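Adherence and virulence protein A (Streptococcus pneumoniae, PDB 6PON) is a fibronectin-binding protein of the NFACT family that probably helps pneumococci adhere to host tissue and contributes to virulence. Local coordinates at residues L37-N42 with H46-S51; E179-I184 with S197-L202. All coordinates share one frame; numbering follows the deposited sequence.

How the contacts relate
Both contacts are largely buried, but they lie on opposite sides of the chain's centre, with centres about 35 Å apart and nearest atoms about 16 Å apart. They share no helix or strand. Contact 1 joins neighbouring strands 34-41 and 44-51 of a four-stranded antiparallel sheet, and main-chain hydrogen bonds carry it. Contact 2 lies in the helical part of the chain. There helix 178-187 meets the end of helix 192-198 through apolar side chains, with no hydrogen bond between the segments. No other chain of the assembly touches contact 1, whereas F222 of the second subunit packs on L181 and F199 of contact 2.

Contact 1: L37-N42 with H46-S51; sequences LQIRSN and HRLLLS
L37 and L48 form a hydrogen-bonded antiparallel pair. L48 N gives a nearly straight bond to L37 O (2.8 Å, 174° at the hydrogen). L37 N returns one to L48 O (2.9 Å). I39 and H46 are the next hydrogen-bonded pair. I39 N bonds to H46 O at 2.8 Å. The reverse bond, H46 N to I39 O, is 2.7 Å long but bent, with 131° at the hydrogen. Q38 and R47 sit between as a non-hydrogen-bonded pair. There Q38 CA brings a CH...O contact to H46 O.

The H46 ring lies beside the end of strand 34-41. Its CG is anti to the carbonyl carbon (chi1 -58°), which sets the ring edge near I39 O and S41 O. H46 CD2 rests 3.9 Å from S41 CB. A water lies 2.9 Å from H46 NE2 and bonds weakly to S41 O; its link to N42 ND2 is implausibly short and doubtful.

The apolar side chains of L37, I39 and L48 share one face. I39 CD1 reaches across to L48 CB at 4.0 Å and also approaches L48 CD2. L37 CB faces L48 CB, and L37 CG lies 4.4 Å from L50 CD1. Helix 5-19 covers this face, with L15 on L48 and L19 on I39. Q38 and R47 point to the other face, where R47 NH1 bonds to T64 O. The arrangement is an antiparallel beta hairpin, whose two strands are the central pair of a four-stranded sheet.

Contact 2: E179-I184 with S197-L202; sequences EKLFEI and SLFQGL
I184 meets L198 and F199 where helix 178-187 faces the end of helix 192-198. The contact is apolar, and no hydrogen bond joins the two segments. I184 CG2 touches L198 CD1 at 3.9 Å. These two side chains run past one another in opposite directions. The I184 CG2 branch is anti to the backbone N, while CG1 lies beside that N (chi1 -69°). The two branches therefore spread apart, and both reach 197-202. CG2 serves L198 and also comes 4.2 Å from F199 CZ. CD1, at the end of the other branch, lies 4.1 Å from F199 CZ.

The aromatic contacts centre on that one ring atom. I184 and F199 reach toward each other. I184 CD1 and L181 CD1 both meet the ring obliquely. L181, one helical turn before I184, places its CD1 4.2 Å from F199 CZ. The two aliphatic residues thus line the side of helix 178-187 that faces the ring.

The two helices follow one another in the chain, and the contact joins the side of helix 178-187 to the C-terminal end of helix 192-198 and the residue after it. The helix ends at L198, and the backbone is extended at F199. The ring is therefore delivered by the chain as it exits helix 192-198. Within 179-184, I184 N bonds to K180 O at 3.0 Å, a normal helical bond. K180 NZ and E183 OE1 form a long salt bridge of 3.9 Å on the exposed side of this helix.

The second subunit adds more apolar contacts. F222 of that subunit meets the F199 ring, with the planes at about 50°, and also packs on L181.

Contact 1: L37-N42 with H46-S51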
loop_
_atom_site.group_PDB
_atom_site.type_symbol
_atom_site.label_atom_id
_atom_site.label_comp_id
_atom_site.label_asym_id
_atom_site.label_seq_id
_atom_site.Cartn_x
_atom_site.Cartn_y
_atom_site.Cartn_z
ATOM N N LEU B 37 33.879 -11.950 -25.232
ATOM C CA LEU B 37 34.211 -13.360 -25.102
ATOM C C LEU B 37 33.276 -14.183 -25.980
ATOM O O LEU B 37 32.052 -14.044 -25.883
ATOM C CB LEU B 37 34.072 -13.836 -23.647
ATOM C CG LEU B 37 34.682 -13.022 -22.514
ATOM C CD1 LEU B 37 34.524 -13.755 -21.198
ATOM C CD2 LEU B 37 36.159 -12.761 -22.789
ATOM N N GLN B 38 33.839 -15.048 -26.821
ATOM C CA GLN B 38 33.051 -16.094 -27.456
ATOM C C GLN B 38 33.007 -17.284 -26.507
ATOM O O GLN B 38 34.058 -17.790 -26.090
ATOM C CB GLN B 38 33.632 -16.494 -28.811
ATOM C CG GLN B 38 32.624 -17.163 -29.738
ATOM C CD GLN B 38 33.284 -18.150 -30.691
ATOM O OE1 GLN B 38 33.096 -19.368 -30.568
ATOM N NE2 GLN B 38 34.067 -17.630 -31.646
ATOM N N ILE B 39 31.800 -17.714 -26.144
ATOM C CA ILE B 39 31.611 -18.769 -25.157
ATOM C C ILE B 39 30.729 -19.842 -25.763
ATOM O O ILE B 39 29.637 -19.543 -26.255
ATOM C CB ILE B 39 30.980 -18.233 -23.857
ATOM C CG1 ILE B 39 31.933 -17.287 -23.129
ATOM C CG2 ILE B 39 30.560 -19.370 -22.940
ATOM C CD1 ILE B 39 31.209 -16.356 -22.156
ATOM N N ARG B 40 31.193 -21.086 -25.720
ATOM C CA ARG B 40 30.394 -22.226 -26.142
ATOM C C ARG B 40 29.713 -22.825 -24.923
ATOM O O ARG B 40 30.364 -23.064 -23.899
ATOM C CB ARG B 40 31.258 -23.284 -26.833
ATOM C CG ARG B 40 30.503 -24.562 -27.173
ATOM C CD ARG B 40 31.247 -25.377 -28.213
ATOM N NE ARG B 40 30.449 -26.497 -28.703
ATOM C CZ ARG B 40 29.503 -26.399 -29.639
ATOM N NH1 ARG B 40 29.208 -25.222 -30.192
ATOM N NH2 ARG B 40 28.842 -27.489 -30.015
ATOM N N SER B 41 28.414 -23.086 -25.047
ATOM C CA SER B 41 27.602 -23.537 -23.929
ATOM C C SER B 41 26.311 -24.137 -24.461
ATOM O O SER B 41 25.689 -23.564 -25.359
ATOM C CB SER B 41 27.297 -22.378 -22.993
ATOM O OG SER B 41 27.091 -22.868 -21.690
ATOM N N ASN B 42 25.910 -25.282 -23.902
ATOM C CA ASN B 42 24.714 -26.008 -24.356
ATOM C C ASN B 42 24.737 -26.222 -25.868
ATOM O O ASN B 42 23.735 -26.019 -26.561
ATOM C CB ASN B 42 23.426 -25.287 -23.937
ATOM C CG ASN B 42 23.481 -24.760 -22.503
ATOM O OD1 ASN B 42 23.547 -25.532 -21.539
ATOM N ND2 ASN B 42 23.445 -23.432 -22.359
ATOM N N HIS B 46 27.986 -18.334 -28.040
ATOM C CA HIS B 46 27.475 -17.099 -27.454
ATOM C C HIS B 46 28.565 -16.036 -27.456
ATOM O O HIS B 46 29.764 -16.338 -27.409
ATOM C CB HIS B 46 26.981 -17.294 -26.012
ATOM C CG HIS B 46 25.909 -18.327 -25.863
ATOM N ND1 HIS B 46 24.586 -18.076 -26.157
ATOM C CD2 HIS B 46 25.962 -19.605 -25.418
ATOM C CE1 HIS B 46 23.872 -19.163 -25.917
ATOM N NE2 HIS B 46 24.683 -20.106 -25.471
ATOM N N ARG B 47 28.132 -14.780 -27.470
ATOM C CA ARG B 47 29.031 -13.636 -27.531
ATOM C C ARG B 47 28.733 -12.709 -26.352
ATOM O O ARG B 47 27.686 -12.049 -26.326
ATOM C CB ARG B 47 28.879 -12.925 -28.877
ATOM C CG ARG B 47 30.014 -12.005 -29.245
ATOM C CD ARG B 47 29.981 -11.634 -30.732
ATOM N NE ARG B 47 30.307 -12.769 -31.593
ATOM C CZ ARG B 47 30.582 -12.674 -32.891
ATOM N NH1 ARG B 47 30.571 -11.492 -33.493
ATOM N NH2 ARG B 47 30.874 -13.766 -33.589
ATOM N N LEU B 48 29.659 -12.662 -25.381
ATOM C CA LEU B 48 29.510 -11.887 -24.149
ATOM C C LEU B 48 30.268 -10.573 -24.263
ATOM O O LEU B 48 31.486 -10.575 -24.479
ATOM C CB LEU B 48 30.040 -12.659 -22.940
ATOM C CG LEU B 48 29.850 -11.982 -21.568
ATOM C CD1 LEU B 48 28.360 -11.692 -21.317
ATOM C CD2 LEU B 48 30.453 -12.784 -20.381
ATOM N N LEU B 49 29.567 -9.459 -24.081
ATOM C CA LEU B 49 30.190 -8.146 -24.110
ATOM C C LEU B 49 30.299 -7.604 -22.690
ATOM O O LEU B 49 29.316 -7.594 -21.943
ATOM C CB LEU B 49 29.403 -7.173 -24.992
ATOM C CG LEU B 49 29.721 -5.672 -24.851
ATOM C CD1 LEU B 49 31.164 -5.380 -25.229
ATOM C CD2 LEU B 49 28.758 -4.788 -25.681
ATOM N N LEU B 50 31.490 -7.153 -22.327
ATOM C CA LEU B 50 31.693 -6.370 -21.118
ATOM C C LEU B 50 32.285 -5.030 -21.518
ATOM O O LEU B 50 33.284 -4.970 -22.240
ATOM C CB LEU B 50 32.616 -7.081 -20.132
ATOM C CG LEU B 50 32.247 -8.480 -19.656
ATOM C CD1 LEU B 50 32.623 -9.524 -20.703
ATOM C CD2 LEU B 50 32.960 -8.740 -18.337
ATOM N N SER B 51 31.671 -3.956 -21.065
ATOM C CA SER B 51 32.079 -2.639 -21.509
ATOM C C SER B 51 32.367 -1.780 -20.291
ATOM O O SER B 51 31.516 -1.639 -19.405
ATOM C CB SER B 51 31.001 -2.012 -22.403
ATOM O OG SER B 51 31.325 -0.676 -22.704
HETATM O O HOH W 1 22.868 -21.951 -24.257
#

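Contact 2: E179-I184 with S197-L202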
loop_
_atom_site.group_PDB
_atom_site.type_symbol
_atom_site.label_atom_id
_atom_site.label_comp_id
_atom_site.label_asym_id
_atom_site.label_seq_id
_atom_site.Cartn_x
_atom_site.Cartn_y
_atom_site.Cartn_z
ATOM N N GLU B 179 10.539 -6.868 8.693
ATOM C CA GLU B 179 10.498 -5.938 9.811
ATOM C C GLU B 179 11.154 -4.610 9.452
ATOM O O GLU B 179 10.590 -3.533 9.698
ATOM C CB GLU B 179 11.171 -6.598 11.012
ATOM C CG GLU B 179 11.735 -5.676 12.068
ATOM C CD GLU B 179 12.719 -6.425 12.961
ATOM O OE1 GLU B 179 12.798 -7.680 12.831
ATOM O OE2 GLU B 179 13.414 -5.759 13.775
ATOM N N LYS B 180 12.347 -4.668 8.856
ATOM C CA LYS B 180 13.037 -3.449 8.449
ATOM C C LYS B 180 12.274 -2.726 7.344
ATOM O O LYS B 180 12.173 -1.489 7.356
ATOM C CB LYS B 180 14.462 -3.783 8.001
ATOM C CG LYS B 180 15.314 -2.566 7.707
ATOM C CD LYS B 180 15.484 -1.734 8.955
ATOM C CE LYS B 180 16.588 -0.705 8.804
ATOM N NZ LYS B 180 16.888 -0.014 10.110
ATOM N N LEU B 181 11.698 -3.483 6.399
ATOM C CA LEU B 181 11.024 -2.861 5.263
ATOM C C LEU B 181 9.760 -2.138 5.699
ATOM O O LEU B 181 9.465 -1.044 5.206
ATOM C CB LEU B 181 10.705 -3.913 4.193
ATOM C CG LEU B 181 9.946 -3.453 2.936
ATOM C CD1 LEU B 181 10.689 -2.332 2.210
ATOM C CD2 LEU B 181 9.685 -4.621 1.997
ATOM N N PHE B 182 8.996 -2.747 6.611
ATOM C CA PHE B 182 7.771 -2.130 7.114
ATOM C C PHE B 182 8.078 -0.804 7.802
ATOM O O PHE B 182 7.469 0.228 7.497
ATOM C CB PHE B 182 7.072 -3.107 8.069
ATOM C CG PHE B 182 5.654 -2.747 8.399
ATOM C CD1 PHE B 182 5.372 -1.818 9.395
ATOM C CD2 PHE B 182 4.600 -3.367 7.744
ATOM C CE1 PHE B 182 4.064 -1.495 9.720
ATOM C CE2 PHE B 182 3.287 -3.044 8.052
ATOM C CZ PHE B 182 3.020 -2.108 9.045
ATOM N N GLU B 183 9.038 -0.819 8.726
ATOM C CA GLU B 183 9.494 0.398 9.394
ATOM C C GLU B 183 9.852 1.484 8.388
ATOM O O GLU B 183 9.428 2.640 8.526
ATOM C CB GLU B 183 10.697 0.059 10.283
ATOM C CG GLU B 183 11.582 1.233 10.697
ATOM C CD GLU B 183 12.896 0.776 11.355
ATOM O OE1 GLU B 183 13.749 1.656 11.634
ATOM O OE2 GLU B 183 13.071 -0.453 11.592
ATOM N N ILE B 184 10.637 1.122 7.369
ATOM C CA ILE B 184 11.024 2.080 6.335
ATOM C C ILE B 184 9.797 2.639 5.631
ATOM O O ILE B 184 9.722 3.838 5.345
ATOM C CB ILE B 184 11.989 1.425 5.329
ATOM C CG1 ILE B 184 13.337 1.143 5.993
ATOM C CG2 ILE B 184 12.176 2.311 4.126
ATOM C CD1 ILE B 184 14.303 0.414 5.105
ATOM N N SER B 197 18.695 6.617 -1.892
ATOM C CA SER B 197 19.574 6.651 -0.737
ATOM C C SER B 197 19.300 5.521 0.248
ATOM O O SER B 197 20.208 5.114 0.977
ATOM C CB SER B 197 19.428 7.976 -0.018
ATOM O OG SER B 197 19.833 7.804 1.321
ATOM N N LEU B 198 18.064 5.034 0.330
ATOM C CA LEU B 198 17.798 3.906 1.215
ATOM C C LEU B 198 18.238 2.579 0.585
ATOM O O LEU B 198 18.714 1.675 1.283
ATOM C CB LEU B 198 16.309 3.870 1.577
ATOM C CG LEU B 198 15.764 5.051 2.404
ATOM C CD1 LEU B 198 14.236 5.137 2.354
ATOM C CD2 LEU B 198 16.226 4.945 3.830
ATOM N N PHE B 199 18.103 2.438 -0.722
ATOM C CA PHE B 199 18.285 1.139 -1.338
ATOM C C PHE B 199 19.420 1.175 -2.352
ATOM O O PHE B 199 19.671 2.188 -3.007
ATOM C CB PHE B 199 16.968 0.652 -1.952
ATOM C CG PHE B 199 15.876 0.463 -0.921
ATOM C CD1 PHE B 199 15.861 -0.653 -0.111
ATOM C CD2 PHE B 199 14.894 1.423 -0.737
ATOM C CE1 PHE B 199 14.870 -0.822 0.854
ATOM C CE2 PHE B 199 13.895 1.256 0.221
ATOM C CZ PHE B 199 13.890 0.134 1.017
ATOM N N GLN B 200 20.129 0.051 -2.412
ATOM C CA GLN B 200 21.277 -0.158 -3.280
ATOM C C GLN B 200 20.824 -0.593 -4.668
ATOM O O GLN B 200 19.963 -1.466 -4.800
ATOM C CB GLN B 200 22.174 -1.233 -2.665
ATOM C CG GLN B 200 23.431 -1.541 -3.428
ATOM C CD GLN B 200 24.158 -2.737 -2.844
ATOM O OE1 GLN B 200 23.533 -3.643 -2.291
ATOM N NE2 GLN B 200 25.487 -2.743 -2.959
ATOM N N GLY B 201 21.418 0.000 -5.698
ATOM C CA GLY B 201 21.203 -0.497 -7.041
ATOM C C GLY B 201 19.971 0.033 -7.727
ATOM O O GLY B 201 19.432 -0.628 -8.624
ATOM N N LEU B 202 19.504 1.211 -7.331
ATOM C CA LEU B 202 18.314 1.833 -7.895
ATOM C C LEU B 202 18.761 3.045 -8.698
ATOM O O LEU B 202 19.195 4.045 -8.119
ATOM C CB LEU B 202 17.335 2.220 -6.787
ATOM C CG LEU B 202 16.287 1.161 -6.419
ATOM C CD1 LEU B 202 16.873 -0.240 -6.332
ATOM C CD2 LEU B 202 15.543 1.522 -5.130
#